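Local structure of putative alpha-galactosidase (Bacteroides fragilis, 4NZJ) at residues A[105-109]-A[110-114]; A[141-144]-A[145-148]; A[168-171]-A[172-176]. The protein probably hydrolyses terminal, non-reducing alpha-D-galactose residues from alpha-D-galactosides, as a member of glycoside hydrolase family 27. All coordinates share one frame; numbering follows the deposited sequence. Where two conformers were deposited one is given.

Contact 1: residues A[105-109]-A[110-114]; sequences NSWNT and FGQHL
Ser106 O accepts from Phe110 N at 3.0 Å, and Trp107 O accepts from Gly111 N at 2.8 Å. These two i to i+4 bonds define the short helical turn that follows strand 102-105 of the barrel, and they differ in shape: the first runs nearly straight out from the carbonyl (C=O...N 163°), whereas the second is bent to 137°. Ahead of the turn, Asn105 OD1 caps it by accepting from Trp107 N, the donor standing above the carboxamide plane. Gly111 then leaves helical geometry with a positive phi.

With CG of Trp107 anti to the backbone N, chi1 180° sets the six-membered ring beside Gly111. Gly111 CA lies over one face of that ring, offset toward the rim, 3.7 Å from its centroid, as a CH-pi contact. A second one joins chain neighbours: Thr109 CG2 sits over the centre of the Phe110 ring, 3.4 Å from its centroid, the two side chains pointing the same way. Leu114 CD2 packs 3.6 Å from Ser106 OG, a hydroxyl whose hydrogen bonds go to Asp142 N and Asn140 O.

One water donates to Gly111 O at 2.8 Å and weakly to Ser106 O, and lies 3.1 Å from Ser106 OG. It thus links Ser106 to Gly111, whose CA covers part of an indole face about 4 Å from a bound glycerol.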
loop_
_atom_site.group_PDB
_atom_site.type_symbol
_atom_site.label_atom_id
_atom_site.label_comp_id
_atom_site.label_asym_id
_atom_site.label_seq_id
_atom_site.Cartn_x
_atom_site.Cartn_y
_atom_site.Cartn_z
ATOM N N ASN A 105 8.999 -2.640 1.498
ATOM C CA ASN A 105 9.692 -3.705 0.777
ATOM C C ASN A 105 11.189 -3.563 1.019
ATOM O O ASN A 105 11.729 -2.451 1.000
ATOM C CB ASN A 105 9.374 -3.640 -0.710
ATOM C CG ASN A 105 10.152 -4.660 -1.525
ATOM O OD1 ASN A 105 11.334 -4.465 -1.808
ATOM N ND2 ASN A 105 9.490 -5.754 -1.910
ATOM N N SER A 106 11.849 -4.692 1.238
ATOM C CA SER A 106 13.236 -4.727 1.691
ATOM C C SER A 106 14.323 -4.540 0.633
ATOM O O SER A 106 15.492 -4.395 0.984
ATOM C CB SER A 106 13.501 -6.066 2.379
ATOM O OG SER A 106 13.383 -7.137 1.441
ATOM N N TRP A 107 13.966 -4.582 -0.649
ATOM C CA TRP A 107 14.994 -4.737 -1.678
ATOM C C TRP A 107 15.939 -3.542 -1.767
ATOM O O TRP A 107 17.156 -3.706 -1.725
ATOM C CB TRP A 107 14.392 -5.024 -3.055
ATOM C CG TRP A 107 15.483 -5.157 -4.042
ATOM C CD1 TRP A 107 15.829 -4.258 -5.014
ATOM C CD2 TRP A 107 16.448 -6.209 -4.103
ATOM N NE1 TRP A 107 16.933 -4.706 -5.696
ATOM C CE2 TRP A 107 17.334 -5.902 -5.158
ATOM C CE3 TRP A 107 16.641 -7.395 -3.379
ATOM C CZ2 TRP A 107 18.398 -6.737 -5.509
ATOM C CZ3 TRP A 107 17.699 -8.219 -3.724
ATOM C CH2 TRP A 107 18.566 -7.887 -4.782
ATOM N N ASN A 108 15.382 -2.343 -1.905
ATOM C CA ASN A 108 16.209 -1.164 -2.117
ATOM C C ASN A 108 17.182 -0.926 -0.962
ATOM O O ASN A 108 18.335 -0.556 -1.178
ATOM C CB ASN A 108 15.341 0.076 -2.338
ATOM C CG ASN A 108 16.134 1.260 -2.860
ATOM O OD1 ASN A 108 16.407 2.213 -2.128
ATOM N ND2 ASN A 108 16.529 1.194 -4.122
ATOM N N THR A 109 16.720 -1.156 0.261
ATOM C CA THR A 109 17.544 -0.888 1.435
ATOM C C THR A 109 18.622 -1.951 1.644
ATOM O O THR A 109 19.774 -1.627 1.924
ATOM C CB THR A 109 16.680 -0.795 2.707
ATOM O OG1 THR A 109 15.759 0.289 2.566
ATOM C CG2 THR A 109 17.546 -0.562 3.940
ATOM N N PHE A 110 18.244 -3.223 1.519
ATOM C CA PHE A 110 19.124 -4.309 1.965
ATOM C C PHE A 110 19.633 -5.247 0.872
ATOM O O PHE A 110 20.640 -5.937 1.076
ATOM C CB PHE A 110 18.423 -5.121 3.055
ATOM C CG PHE A 110 18.167 -4.341 4.314
ATOM C CD1 PHE A 110 19.222 -3.859 5.067
ATOM C CD2 PHE A 110 16.873 -4.091 4.745
ATOM C CE1 PHE A 110 18.995 -3.132 6.226
ATOM C CE2 PHE A 110 16.636 -3.375 5.907
ATOM C CZ PHE A 110 17.698 -2.893 6.647
ATOM N N GLY A 111 18.958 -5.280 -0.273
ATOM C CA GLY A 111 19.410 -6.101 -1.399
ATOM C C GLY A 111 19.678 -7.541 -0.998
ATOM O O GLY A 111 18.818 -8.189 -0.393
ATOM N N GLN A 112 20.883 -8.021 -1.307
ATOM C CA GLN A 112 21.300 -9.386 -0.987
ATOM C C GLN A 112 21.777 -9.552 0.453
ATOM O O GLN A 112 22.317 -10.607 0.806
ATOM C CB GLN A 112 22.431 -9.826 -1.922
ATOM C CG GLN A 112 22.014 -9.947 -3.376
ATOM C CD GLN A 112 23.108 -10.546 -4.238
ATOM O OE1 GLN A 112 23.782 -11.488 -3.831
ATOM N NE2 GLN A 112 23.282 -10.005 -5.436
ATOM N N HIS A 113 21.584 -8.526 1.285
ATOM C CA HIS A 113 22.132 -8.523 2.637
ATOM C C HIS A 113 21.064 -8.348 3.707
ATOM O O HIS A 113 21.335 -7.816 4.779
ATOM C CB HIS A 113 23.210 -7.445 2.743
ATOM C CG HIS A 113 24.421 -7.747 1.924
ATOM N ND1 HIS A 113 25.446 -8.548 2.380
ATOM C CD2 HIS A 113 24.757 -7.389 0.661
ATOM C CE1 HIS A 113 26.373 -8.651 1.444
ATOM N NE2 HIS A 113 25.978 -7.960 0.389
ATOM N N LEU A 114 19.854 -8.813 3.422
ATOM C CA LEU A 114 18.795 -8.814 4.423
ATOM C C LEU A 114 19.051 -9.947 5.408
ATOM O O LEU A 114 19.562 -11.002 5.036
ATOM C CB LEU A 114 17.422 -8.977 3.768
ATOM C CG LEU A 114 16.215 -8.825 4.700
ATOM C CD1 LEU A 114 16.106 -7.404 5.223
ATOM C CD2 LEU A 114 14.937 -9.223 3.983
HETATM O O HOH W 1 16.343 -7.442 0.579
#

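Contact 2: residues A[141-144]-A[145-148]; sequences IDDF and WQLP
The loop leaving strand 138-140 of the TIM barrel folds back where Trp145 meets Ile141 and Asp142. Ile141 CG2 packs 3.7 Å from Trp145 CB, the two side chains crossing at about a right angle. Asp142 O lies in the indole plane at the ring edge, 3.2 Å from Trp145 CD1. Trp145 CG sits between its backbone N and carbonyl carbon (chi1 63°), which turns the indole back beside Asp142 O; its NE1 donates to Tyr184 O on strand 180-186.

Loops after the strands of a beta/alpha barrel line its active-site end, and here a glycerol, probably from the crystallisation liquor, hydrogen-bonds to Asp143 OD2 and may mark the pocket. Two local side-chain-to-backbone bonds shape the backbone: Asp143 N donates to Asp142 OD2 at 2.9 Å from above the carboxylate plane, and Phe144 N donates to Asp143 OD1 at 2.9 Å on its anti side, 34° out of plane. Phe144 adopts a positive phi of 74°. Asp142 OD1 also forms a salt bridge with Lys218, and Asp143 is held by Thr191 and Gly193.

Gln146, bent at its second torsion, brings OE1 to 3.6 Å from Phe144 CA, while its NE2 donates to Cys196 O.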
loop_
_atom_site.group_PDB
_atom_site.type_symbol
_atom_site.label_atom_id
_atom_site.label_comp_id
_atom_site.label_asym_id
_atom_site.label_seq_id
_atom_site.Cartn_x
_atom_site.Cartn_y
_atom_site.Cartn_z
ATOM N N ILE A 141 9.782 -9.255 2.641
ATOM C CA ILE A 141 11.072 -9.820 2.286
ATOM C C ILE A 141 11.075 -9.992 0.772
ATOM O O ILE A 141 10.111 -10.505 0.194
ATOM C CB ILE A 141 11.282 -11.189 2.984
ATOM C CG1 ILE A 141 11.326 -10.997 4.499
ATOM C CG2 ILE A 141 12.546 -11.880 2.493
ATOM C CD1 ILE A 141 11.409 -12.288 5.286
ATOM N N ASP A 142 12.151 -9.557 0.132
ATOM C CA ASP A 142 12.271 -9.657 -1.315
ATOM C C ASP A 142 13.198 -10.826 -1.694
ATOM O O ASP A 142 13.251 -11.826 -0.981
ATOM C CB ASP A 142 12.721 -8.312 -1.897
ATOM C CG ASP A 142 12.252 -8.113 -3.337
ATOM O OD1 ASP A 142 11.076 -7.731 -3.546
ATOM O OD2 ASP A 142 13.061 -8.356 -4.257
ATOM N N ASP A 143 13.923 -10.708 -2.807
ATOM C CA ASP A 143 14.692 -11.817 -3.381
ATOM C C ASP A 143 15.880 -12.193 -2.476
ATOM O O ASP A 143 16.304 -11.407 -1.625
ATOM C CB ASP A 143 15.180 -11.375 -4.777
ATOM C CG ASP A 143 15.480 -12.528 -5.738
ATOM O OD1 ASP A 143 15.443 -13.719 -5.368
ATOM O OD2 ASP A 143 15.764 -12.192 -6.915
ATOM N N PHE A 144 16.405 -13.404 -2.666
ATOM C CA PHE A 144 17.606 -13.906 -1.967
ATOM C C PHE A 144 17.423 -14.294 -0.490
ATOM O O PHE A 144 18.417 -14.442 0.226
ATOM C CB PHE A 144 18.795 -12.934 -2.067
ATOM C CG PHE A 144 19.304 -12.706 -3.462
ATOM C CD1 PHE A 144 18.794 -11.675 -4.236
ATOM C CD2 PHE A 144 20.334 -13.480 -3.972
ATOM C CE1 PHE A 144 19.289 -11.435 -5.505
ATOM C CE2 PHE A 144 20.829 -13.250 -5.244
ATOM C CZ PHE A 144 20.303 -12.229 -6.008
ATOM N N TRP A 145 16.187 -14.478 -0.029
ATOM C CA TRP A 145 15.966 -15.111 1.282
ATOM C C TRP A 145 16.264 -16.617 1.207
ATOM O O TRP A 145 16.533 -17.260 2.225
ATOM C CB TRP A 145 14.537 -14.875 1.785
ATOM C CG TRP A 145 13.497 -15.480 0.910
ATOM C CD1 TRP A 145 12.831 -14.876 -0.115
ATOM C CD2 TRP A 145 13.006 -16.824 0.973
ATOM N NE1 TRP A 145 11.959 -15.768 -0.705
ATOM C CE2 TRP A 145 12.052 -16.969 -0.054
ATOM C CE3 TRP A 145 13.297 -17.925 1.789
ATOM C CZ2 TRP A 145 11.375 -18.169 -0.277
ATOM C CZ3 TRP A 145 12.621 -19.112 1.567
ATOM C CH2 TRP A 145 11.673 -19.225 0.541
ATOM N N GLN A 146 16.192 -17.158 -0.005
ATOM C CA GLN A 146 16.390 -18.581 -0.273
ATOM C C GLN A 146 17.723 -18.849 -0.963
ATOM O O GLN A 146 18.330 -17.936 -1.540
ATOM C CB GLN A 146 15.239 -19.124 -1.133
ATOM C CG GLN A 146 15.215 -18.669 -2.595
ATOM C CD GLN A 146 14.522 -17.327 -2.805
ATOM O OE1 GLN A 146 14.948 -16.297 -2.265
ATOM N NE2 GLN A 146 13.448 -17.330 -3.599
ATOM N N LEU A 147 18.160 -20.105 -0.923
ATOM C CA LEU A 147 19.402 -20.520 -1.559
ATOM C C LEU A 147 19.193 -20.728 -3.064
ATOM O O LEU A 147 18.055 -20.815 -3.532
ATOM C CB LEU A 147 19.938 -21.800 -0.908
ATOM C CG LEU A 147 20.301 -21.686 0.576
ATOM C CD1 LEU A 147 20.847 -23.011 1.083
ATOM C CD2 LEU A 147 21.302 -20.568 0.828
ATOM N N PRO A 148 20.295 -20.790 -3.829
ATOM C CA PRO A 148 20.185 -20.928 -5.284
ATOM C C PRO A 148 19.405 -22.149 -5.772
ATOM O O PRO A 148 18.653 -22.042 -6.740
ATOM C CB PRO A 148 21.640 -21.020 -5.740
ATOM C CG PRO A 148 22.402 -20.277 -4.703
ATOM C CD PRO A 148 21.684 -20.525 -3.408
#

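Contact 3: residues A[168-171]-A[172-176]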
loop_
_atom_site.group_PDB
_atom_site.type_symbol
_atom_site.label_atom_id
_atom_site.label_comp_id
_atom_site.label_asym_id
_atom_site.label_seq_id
_atom_site.Cartn_x
_atom_site.Cartn_y
_atom_site.Cartn_z
ATOM N N LYS A 168 9.685 -18.411 10.006
ATOM C CA LYS A 168 8.594 -18.407 10.981
ATOM C C LYS A 168 8.887 -17.530 12.197
ATOM O O LYS A 168 7.983 -16.866 12.707
ATOM C CB LYS A 168 8.218 -19.819 11.434
ATOM C CG LYS A 168 6.896 -19.849 12.197
ATOM C CD LYS A 168 6.409 -21.260 12.470
ATOM C CE LYS A 168 5.014 -21.254 13.079
ATOM N NZ LYS A 168 4.924 -20.408 14.304
ATOM N N TYR A 169 10.139 -17.507 12.650
ATOM C CA TYR A 169 10.513 -16.649 13.778
ATOM C C TYR A 169 10.193 -15.184 13.463
ATOM O O TYR A 169 9.641 -14.455 14.290
ATOM C CB TYR A 169 11.995 -16.804 14.138
ATOM C CG TYR A 169 12.364 -16.027 15.382
ATOM C CD1 TYR A 169 12.732 -14.686 15.307
ATOM C CD2 TYR A 169 12.313 -16.623 16.639
ATOM C CE1 TYR A 169 13.044 -13.964 16.446
ATOM C CE2 TYR A 169 12.624 -15.909 17.780
ATOM C CZ TYR A 169 12.989 -14.585 17.680
ATOM O OH TYR A 169 13.304 -13.880 18.824
ATOM N N VAL A 170 10.553 -14.760 12.261
ATOM C CA VAL A 170 10.298 -13.399 11.805
ATOM C C VAL A 170 8.790 -13.137 11.740
ATOM O O VAL A 170 8.306 -12.127 12.250
ATOM C CB VAL A 170 10.951 -13.147 10.425
ATOM C CG1 VAL A 170 10.599 -11.767 9.896
ATOM C CG2 VAL A 170 12.464 -13.326 10.518
ATOM N N ALA A 171 8.050 -14.060 11.130
ATOM C CA ALA A 171 6.590 -13.932 11.039
ATOM C C ALA A 171 5.957 -13.766 12.421
ATOM O O ALA A 171 5.100 -12.900 12.629
ATOM C CB ALA A 171 5.992 -15.130 10.325
ATOM N N ASP A 172 6.397 -14.587 13.368
ATOM C CA ASP A 172 5.849 -14.548 14.725
ATOM C C ASP A 172 6.121 -13.201 15.393
ATOM O O ASP A 172 5.234 -12.630 16.034
ATOM C CB ASP A 172 6.435 -15.676 15.574
ATOM C CG ASP A 172 5.897 -17.055 15.195
ATOM O OD1 ASP A 172 4.922 -17.153 14.432
ATOM O OD2 ASP A 172 6.452 -18.056 15.688
ATOM N N TYR A 173 7.343 -12.699 15.242
ATOM C CA TYR A 173 7.720 -11.398 15.790
ATOM C C TYR A 173 6.835 -10.295 15.222
ATOM O O TYR A 173 6.337 -9.437 15.964
ATOM C CB TYR A 173 9.197 -11.108 15.490
ATOM C CG TYR A 173 9.767 -9.903 16.193
ATOM C CD1 TYR A 173 9.612 -8.624 15.667
ATOM C CD2 TYR A 173 10.487 -10.041 17.375
ATOM C CE1 TYR A 173 10.146 -7.515 16.309
ATOM C CE2 TYR A 173 11.024 -8.939 18.022
ATOM C CZ TYR A 173 10.861 -7.684 17.485
ATOM O OH TYR A 173 11.396 -6.596 18.134
ATOM N N LEU A 174 6.642 -10.332 13.907
ATOM C CA LEU A 174 5.798 -9.354 13.218
ATOM C C LEU A 174 4.343 -9.450 13.675
ATOM O O LEU A 174 3.732 -8.443 14.008
ATOM C CB LEU A 174 5.897 -9.520 11.694
ATOM C CG LEU A 174 6.999 -8.711 10.990
ATOM C CD1 LEU A 174 8.325 -8.737 11.731
ATOM C CD2 LEU A 174 7.170 -9.197 9.554
ATOM N N HIS A 175 3.796 -10.661 13.706
ATOM C CA HIS A 175 2.383 -10.852 14.064
ATOM C C HIS A 175 2.067 -10.384 15.482
ATOM O O HIS A 175 1.004 -9.811 15.727
ATOM C CB HIS A 175 1.985 -12.320 13.940
ATOM C CG HIS A 175 1.986 -12.833 12.537
ATOM N ND1 HIS A 175 2.099 -14.173 12.245
ATOM C CD2 HIS A 175 1.919 -12.191 11.347
ATOM C CE1 HIS A 175 2.087 -14.338 10.933
ATOM N NE2 HIS A 175 1.977 -13.152 10.364
ATOM N N GLU A 176 3.000 -10.613 16.401
ATOM C CA GLU A 176 2.857 -10.159 17.786
ATOM C C GLU A 176 2.700 -8.643 17.864
ATOM O O GLU A 176 2.172 -8.120 18.843
ATOM C CB GLU A 176 4.070 -10.588 18.620
ATOM C CG GLU A 176 4.096 -12.065 18.976
ATOM C CD GLU A 176 5.473 -12.540 19.410
ATOM O OE1 GLU A 176 6.328 -11.688 19.745
ATOM O OE2 GLU A 176 5.702 -13.769 19.416
#
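Lys168 and Asp172, one helical turn apart, pair as a salt bridge in which NZ approaches both carboxylate oxygens: 3.1 Å from Asp172 OD2 and 3.3 Å from Asp172 OD1. Both are weak as hydrogen bonds, so the ammonium is shared between the oxygens and not directed at one. The lysine chain is extended as far as its last torsion, where chi4 of -54° bends NZ back toward the acid, and the two side chains cross at a slant.

Alongside this pair the backbone repeats the i to i+4 pattern of an alpha-helix. Asp172 N donates to Lys168 O, Tyr173 N to Tyr169 O, Leu174 N to Val170 O, and His175 N to Ala171 O at 2.8 Å; N-H...O angles of 161° to 166° show all four to be well formed.

Ala171 O also lies over one face of the His175 imidazole, 3.1 Å above its plane and displaced toward the rim. Ala171 CB is 4.0 Å from His175 CE1, adding a methyl contact beside the carbonyl, while NE2 is hydrogen-bonded to Asp215. On the apolar side, Val170 CG1 and Leu174 CD1 meet at 4.2 Å. Leu174 and Ala171 pack on Leu181, whereas Val170 and Tyr173 touch helix 116-128, to which Tyr173 OH also bonds through Asp124.

Helix 166-176 is therefore amphipathic: a loosely directed ion pair occupies its more exposed side, while Ala171 and Leu174 seat it on strand 180-186 of its beta-alpha-beta unit, and Val170 and Tyr173 face helix 116-128.

How the contacts relate
From the N terminus the three contacts follow in series, neither nesting nor crossing. Contact 1 closes the short helix 107-110 and the loop after it, between strand 102-105 and helix 116-128. The chain then returns through strand 138-140 to contact 2, which folds the loop after that strand; contact 3 lies within helix 166-176, before strand 180-186. Contacts 1 and 2, from adjacent parallel strands, touch: Asn105 ND2 probably hydrogen-bonds to Asp142 OD1, and Trp107 CZ3 packs 3.7 Å from Phe144 CD1. Contact 3 touches neither, its centre lying about 18 Å from that of contact 2, on the helical layer covering the barrel.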